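Local coordinates for zinc transport protein ZntB (Vibrio parahaemolyticus RIMD 2210633, PDB 3CK6) that probably takes up zinc ions across the inner membrane together with protons, its cytoplasmic domain forming a funnel-shaped homopentamer of the CorA family, at residues S136-D150 against R208-I222. The protein carries 1 engineered substitution. Numbering follows the deposited sequence.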
loop_
_atom_site.group_PDB
_atom_site.type_symbol
_atom_site.label_atom_id
_atom_site.label_comp_id
_atom_site.label_asym_id
_atom_site.label_seq_id
_atom_site.Cartn_x
_atom_site.Cartn_y
_atom_site.Cartn_z
ATOM N N SER E 136 31.643 -4.017 13.802
ATOM C CA SER E 136 31.926 -4.997 12.766
ATOM C C SER E 136 31.321 -6.358 13.085
ATOM O O SER E 136 30.808 -7.026 12.194
ATOM C CB SER E 136 33.439 -5.108 12.525
ATOM O OG SER E 136 33.727 -6.145 11.598
ATOM N N LEU E 137 31.375 -6.769 14.352
ATOM C CA LEU E 137 30.757 -8.015 14.781
ATOM C C LEU E 137 29.279 -8.100 14.407
ATOM O O LEU E 137 28.823 -9.108 13.851
ATOM C CB LEU E 137 30.943 -8.198 16.297
ATOM C CG LEU E 137 30.200 -9.393 16.913
ATOM C CD1 LEU E 137 30.721 -10.710 16.319
ATOM C CD2 LEU E 137 30.352 -9.378 18.408
ATOM N N LEU E 138 28.522 -7.062 14.747
ATOM C CA LEU E 138 27.071 -7.088 14.523
ATOM C C LEU E 138 26.764 -7.102 13.022
ATOM O O LEU E 138 25.860 -7.793 12.568
ATOM C CB LEU E 138 26.429 -5.882 15.199
ATOM C CG LEU E 138 24.926 -5.691 14.999
ATOM C CD1 LEU E 138 24.173 -6.933 15.449
ATOM C CD2 LEU E 138 24.428 -4.447 15.736
ATOM N N ASN E 139 27.544 -6.333 12.261
ATOM C CA ASN E 139 27.479 -6.346 10.793
ATOM C C ASN E 139 27.696 -7.746 10.237
ATOM O O ASN E 139 26.949 -8.202 9.366
ATOM C CB ASN E 139 28.524 -5.351 10.250
ATOM C CG ASN E 139 28.288 -4.952 8.780
ATOM O OD1 ASN E 139 28.878 -3.971 8.326
ATOM N ND2 ASN E 139 27.465 -5.719 8.028
ATOM N N GLN E 140 28.697 -8.451 10.758
ATOM C CA GLN E 140 28.973 -9.826 10.314
ATOM C C GLN E 140 27.876 -10.813 10.703
ATOM O O GLN E 140 27.588 -11.736 9.949
ATOM C CB GLN E 140 30.315 -10.314 10.841
ATOM C CG GLN E 140 31.524 -9.657 10.165
ATOM C CD GLN E 140 32.833 -10.360 10.487
ATOM O OE1 GLN E 140 32.846 -11.467 11.044
ATOM N NE2 GLN E 140 33.950 -9.711 10.155
ATOM N N ILE E 141 27.265 -10.630 11.866
ATOM C CA ILE E 141 26.118 -11.471 12.252
ATOM C C ILE E 141 24.965 -11.304 11.247
ATOM O O ILE E 141 24.430 -12.294 10.719
ATOM C CB ILE E 141 25.633 -11.179 13.704
ATOM C CG1 ILE E 141 26.729 -11.547 14.722
ATOM C CG2 ILE E 141 24.304 -11.955 14.014
ATOM C CD1 ILE E 141 26.483 -10.993 16.151
ATOM N N ILE E 142 24.605 -10.048 10.972
ATOM C CA ILE E 142 23.526 -9.721 10.038
ATOM C C ILE E 142 23.838 -10.300 8.646
ATOM O O ILE E 142 23.031 -11.049 8.080
ATOM C CB ILE E 142 23.242 -8.178 10.022
ATOM C CG1 ILE E 142 22.644 -7.728 11.357
ATOM C CG2 ILE E 142 22.314 -7.797 8.885
ATOM C CD1 ILE E 142 22.755 -6.237 11.613
ATOM N N GLU E 143 25.020 -9.990 8.102
ATOM C CA GLU E 143 25.393 -10.511 6.789
ATOM C C GLU E 143 25.578 -12.037 6.770
ATOM O O GLU E 143 25.291 -12.686 5.757
ATOM C CB GLU E 143 26.644 -9.823 6.234
ATOM C CG GLU E 143 26.420 -8.367 5.831
ATOM C CD GLU E 143 25.804 -8.200 4.425
ATOM O OE1 GLU E 143 24.836 -8.926 4.078
ATOM O OE2 GLU E 143 26.284 -7.311 3.664
ATOM N N GLY E 144 26.076 -12.603 7.868
ATOM C CA GLY E 144 26.238 -14.057 7.945
ATOM C C GLY E 144 24.889 -14.760 7.811
ATOM O O GLY E 144 24.755 -15.711 7.047
ATOM N N LEU E 145 23.902 -14.278 8.572
ATOM C CA LEU E 145 22.520 -14.773 8.519
ATOM C C LEU E 145 21.903 -14.637 7.114
ATOM O O LEU E 145 21.287 -15.591 6.623
ATOM C CB LEU E 145 21.654 -14.089 9.585
ATOM C CG LEU E 145 21.935 -14.411 11.063
ATOM C CD1 LEU E 145 21.126 -13.497 11.975
ATOM C CD2 LEU E 145 21.668 -15.871 11.379
ATOM N N ASN E 146 22.092 -13.476 6.462
ATOM C CA ASN E 146 21.728 -13.288 5.037
ATOM C C ASN E 146 22.357 -14.335 4.124
ATOM O O ASN E 146 21.655 -14.974 3.331
ATOM C CB ASN E 146 22.187 -11.906 4.515
ATOM C CG ASN E 146 21.308 -10.765 4.985
ATOM O OD1 ASN E 146 20.188 -10.995 5.458
ATOM N ND2 ASN E 146 21.805 -9.506 4.833
ATOM N N GLY E 147 23.688 -14.460 4.209
ATOM C CA GLY E 147 24.452 -15.435 3.428
ATOM C C GLY E 147 23.887 -16.853 3.511
ATOM O O GLY E 147 23.738 -17.537 2.495
ATOM N N LYS E 148 23.574 -17.308 4.718
ATOM C CA LYS E 148 22.985 -18.654 4.868
ATOM C C LYS E 148 21.555 -18.784 4.336
ATOM O O LYS E 148 21.173 -19.851 3.846
ATOM C CB LYS E 148 23.092 -19.147 6.324
ATOM C CG LYS E 148 24.532 -19.152 6.877
ATOM C CD LYS E 148 25.468 -19.985 6.013
ATOM C CE LYS E 148 26.877 -19.982 6.573
ATOM N NZ LYS E 148 27.794 -20.888 5.800
ATOM N N ILE E 149 20.770 -17.709 4.429
ATOM C CA ILE E 149 19.431 -17.700 3.821
ATOM C C ILE E 149 19.562 -17.800 2.296
ATOM O O ILE E 149 18.859 -18.605 1.657
ATOM C CB ILE E 149 18.597 -16.451 4.214
ATOM C CG1 ILE E 149 18.222 -16.499 5.706
ATOM C CG2 ILE E 149 17.322 -16.388 3.364
ATOM C CD1 ILE E 149 17.732 -15.169 6.297
ATOM N N ASP E 150 20.480 -17.019 1.717
ATOM C CA ASP E 150 20.778 -17.139 0.287
ATOM C C ASP E 150 21.101 -18.577 -0.102
ATOM O O ASP E 150 20.572 -19.067 -1.087
ATOM C CB ASP E 150 21.945 -16.232 -0.130
ATOM C CG ASP E 150 21.490 -14.841 -0.554
ATOM O OD1 ASP E 150 20.385 -14.727 -1.129
ATOM O OD2 ASP E 150 22.251 -13.857 -0.325
ATOM N N ARG E 208 29.994 2.422 10.375
ATOM C CA ARG E 208 30.013 1.570 9.181
ATOM C C ARG E 208 28.780 1.877 8.327
ATOM O O ARG E 208 27.986 0.970 8.069
ATOM C CB ARG E 208 29.958 0.081 9.576
ATOM C CG ARG E 208 31.102 -0.399 10.460
ATOM C CD ARG E 208 30.902 -1.818 10.960
ATOM N NE ARG E 208 30.954 -2.748 9.834
ATOM C CZ ARG E 208 32.080 -3.138 9.245
ATOM N NH1 ARG E 208 33.255 -2.728 9.710
ATOM N NH2 ARG E 208 32.026 -3.965 8.207
ATOM N N PRO E 209 28.606 3.146 7.891
ATOM C CA PRO E 209 27.314 3.473 7.281
ATOM C C PRO E 209 27.014 2.738 5.962
ATOM O O PRO E 209 25.905 2.245 5.787
ATOM C CB PRO E 209 27.352 4.990 7.125
ATOM C CG PRO E 209 28.834 5.362 7.112
ATOM C CD PRO E 209 29.523 4.307 7.941
ATOM N N HIS E 210 28.008 2.609 5.088
ATOM C CA HIS E 210 27.786 1.957 3.796
ATOM C C HIS E 210 27.674 0.449 3.900
ATOM O O HIS E 210 26.876 -0.159 3.170
ATOM C CB HIS E 210 28.858 2.384 2.786
ATOM C CG HIS E 210 29.158 3.846 2.823
ATOM N ND1 HIS E 210 30.400 4.361 2.525
ATOM C CD2 HIS E 210 28.385 4.908 3.162
ATOM C CE1 HIS E 210 30.373 5.675 2.652
ATOM N NE2 HIS E 210 29.166 6.031 3.048
ATOM N N GLN E 211 28.447 -0.156 4.806
ATOM C CA GLN E 211 28.344 -1.602 5.037
ATOM C C GLN E 211 26.937 -2.022 5.501
ATOM O O GLN E 211 26.373 -3.006 4.998
ATOM C CB GLN E 211 29.411 -2.101 6.022
ATOM C CG GLN E 211 30.851 -1.825 5.588
ATOM C CD GLN E 211 31.435 -0.582 6.231
ATOM O OE1 GLN E 211 30.786 0.465 6.295
ATOM N NE2 GLN E 211 32.680 -0.682 6.686
ATOM N N TYR E 212 26.370 -1.287 6.460
ATOM C CA TYR E 212 25.030 -1.636 6.944
ATOM C C TYR E 212 23.987 -1.446 5.823
ATOM O O TYR E 212 23.063 -2.244 5.711
ATOM C CB TYR E 212 24.657 -0.887 8.237
ATOM C CG TYR E 212 25.157 -1.554 9.517
ATOM C CD1 TYR E 212 26.390 -1.233 10.037
ATOM C CD2 TYR E 212 24.384 -2.537 10.207
ATOM C CE1 TYR E 212 26.880 -1.840 11.217
ATOM C CE2 TYR E 212 24.886 -3.147 11.418
ATOM C CZ TYR E 212 26.138 -2.785 11.894
ATOM O OH TYR E 212 26.687 -3.317 13.073
ATOM N N ARG E 213 24.171 -0.432 4.972
ATOM C CA ARG E 213 23.300 -0.283 3.797
ATOM C C ARG E 213 23.375 -1.408 2.762
ATOM O O ARG E 213 22.345 -1.774 2.212
ATOM C CB ARG E 213 23.455 1.067 3.105
ATOM C CG ARG E 213 22.532 2.140 3.661
ATOM C CD ARG E 213 23.316 3.135 4.458
ATOM N NE ARG E 213 22.497 4.189 5.055
ATOM C CZ ARG E 213 22.774 4.759 6.227
ATOM N NH1 ARG E 213 21.996 5.731 6.707
ATOM N NH2 ARG E 213 23.823 4.340 6.932
ATOM N N PHE E 214 24.583 -1.919 2.496
ATOM C CA PHE E 214 24.767 -3.150 1.715
ATOM C C PHE E 214 24.032 -4.355 2.341
ATOM O O PHE E 214 23.427 -5.156 1.625
ATOM C CB PHE E 214 26.261 -3.473 1.536
ATOM C CG PHE E 214 27.065 -2.361 0.881
ATOM C CD1 PHE E 214 26.507 -1.548 -0.092
ATOM C CD2 PHE E 214 28.392 -2.146 1.238
ATOM C CE1 PHE E 214 27.251 -0.515 -0.687
ATOM C CE2 PHE E 214 29.142 -1.120 0.649
ATOM C CZ PHE E 214 28.565 -0.305 -0.308
ATOM N N ALA E 215 24.097 -4.487 3.664
ATOM C CA ALA E 215 23.351 -5.549 4.370
ATOM C C ALA E 215 21.837 -5.388 4.210
ATOM O O ALA E 215 21.123 -6.357 3.970
ATOM C CB ALA E 215 23.748 -5.625 5.849
ATOM N N HIS E 216 21.358 -4.157 4.321
ATOM C CA HIS E 216 19.956 -3.858 4.039
ATOM C C HIS E 216 19.554 -4.179 2.575
ATOM O O HIS E 216 18.480 -4.726 2.333
ATOM C CB HIS E 216 19.643 -2.389 4.370
ATOM C CG HIS E 216 18.197 -2.053 4.238
ATOM N ND1 HIS E 216 17.747 -0.965 3.530
ATOM C CD2 HIS E 216 17.088 -2.692 4.690
ATOM C CE1 HIS E 216 16.425 -0.940 3.556
ATOM N NE2 HIS E 216 16.001 -1.972 4.258
ATOM N N ASN E 217 20.408 -3.797 1.620
ATOM C CA ASN E 217 20.176 -4.119 0.211
ATOM C C ASN E 217 20.108 -5.640 0.003
ATOM O O ASN E 217 19.255 -6.137 -0.742
ATOM C CB ASN E 217 21.232 -3.508 -0.697
ATOM C CG ASN E 217 20.783 -3.470 -2.162
ATOM O OD1 ASN E 217 19.675 -3.029 -2.464
ATOM N ND2 ASN E 217 21.644 -3.927 -3.068
ATOM N N ASN E 218 21.004 -6.373 0.660
ATOM C CA ASN E 218 20.955 -7.845 0.594
ATOM C C ASN E 218 19.667 -8.483 1.113
ATOM O O ASN E 218 19.153 -9.418 0.492
ATOM C CB ASN E 218 22.183 -8.475 1.263
ATOM C CG ASN E 218 23.452 -8.267 0.441
ATOM O OD1 ASN E 218 23.374 -8.095 -0.763
ATOM N ND2 ASN E 218 24.615 -8.236 1.098
ATOM N N ILE E 219 19.164 -8.023 2.258
ATOM C CA ILE E 219 17.906 -8.594 2.800
ATOM C C ILE E 219 16.721 -8.217 1.884
ATOM O O ILE E 219 15.853 -9.031 1.650
ATOM C CB ILE E 219 17.636 -8.235 4.291
ATOM C CG1 ILE E 219 16.376 -8.964 4.826
ATOM C CG2 ILE E 219 17.511 -6.752 4.490
ATOM C CD1 ILE E 219 16.599 -10.453 5.054
ATOM N N THR E 220 16.747 -6.997 1.333
ATOM C CA THR E 220 15.720 -6.550 0.381
ATOM C C THR E 220 15.740 -7.453 -0.849
ATOM O O THR E 220 14.689 -7.944 -1.264
ATOM C CB THR E 220 15.935 -5.083 -0.021
ATOM O OG1 THR E 220 15.938 -4.287 1.164
ATOM C CG2 THR E 220 14.828 -4.579 -0.971
ATOM N N ARG E 221 16.935 -7.694 -1.396
ATOM C CA ARG E 221 17.098 -8.645 -2.511
ATOM C C ARG E 221 16.517 -10.026 -2.176
ATOM O O ARG E 221 15.799 -10.622 -2.998
ATOM C CB ARG E 221 18.561 -8.772 -2.944
ATOM C CG ARG E 221 18.795 -9.954 -3.964
ATOM C CD ARG E 221 20.310 -10.004 -4.353
ATOM N NE ARG E 221 21.156 -10.189 -3.174
ATOM C CZ ARG E 221 21.241 -11.312 -2.457
ATOM N NH1 ARG E 221 22.031 -11.353 -1.392
ATOM N NH2 ARG E 221 20.538 -12.393 -2.788
ATOM N N ILE E 222 16.836 -10.540 -0.980
ATOM C CA ILE E 222 16.264 -11.817 -0.519
ATOM C C ILE E 222 14.734 -11.828 -0.585
ATOM O O ILE E 222 14.141 -12.763 -1.177
ATOM C CB ILE E 222 16.824 -12.239 0.875
ATOM C CG1 ILE E 222 18.340 -12.520 0.753
ATOM C CG2 ILE E 222 15.998 -13.414 1.499
ATOM C CD1 ILE E 222 19.061 -12.777 2.081
HETATM O O HOH W 1 27.670 -5.483 5.024
#
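Glu143 packs on Ala215 where the CA atoms of the two helices come nearest, 5.9 Å apart. The contact joins helix 134-161 to the long helix 209-246 in the cytoplasmic domain of a CorA-type transporter. The two run nearly parallel, at 20°. The tight side faces the protein interior. There Ile142 CG2 touches Ala215 CB at 4.0 Å, and Ile142 CD1 lies at the edge of the Tyr212 ring. Asn139 lies over one face of that ring, toward the rim, and the hydroxyl is hydrogen-bonded to the carbonyl of Ala135. Further along, Asn146 is a knob among Ala215, Asn218, Ile219 and Ile222, and the CG2 branches of Ile149 and Ile222 meet. Leu81 of the sheet and Ile187 of helix 173-199 back this side.

The other side is polar. Glu143, Asn218, Arg208 and Arg221 are partly exposed; Ala55 and His59 of a neighbouring subunit pack on Gln211 and Asn218. Glu143 folds at chi2 (-82°), laying its carboxylate against Ala215. Asn218 ND2 reaches the syn lone pair of Glu143 OE1 at 3.1 Å. Asn146 ND2 meets the same oxygen from above the carboxylate plane. A water links Glu143 OE2, Asn139 ND2 and Gln211 O. Arg208 grips Asn139 OD1 side-on, NE on an in-plane lone pair at 2.8 Å. Arginine and water together tell the amide's ends apart. An end-on salt bridge from Arg221 gives each Asp150 oxygen its own nitrogen, fixing the carboxylate's rotation. The amide donors and water probably stabilise a negative Glu143; Arg221 NH1, 6.6 Å from Glu143 OE1, may add a weak favourable field.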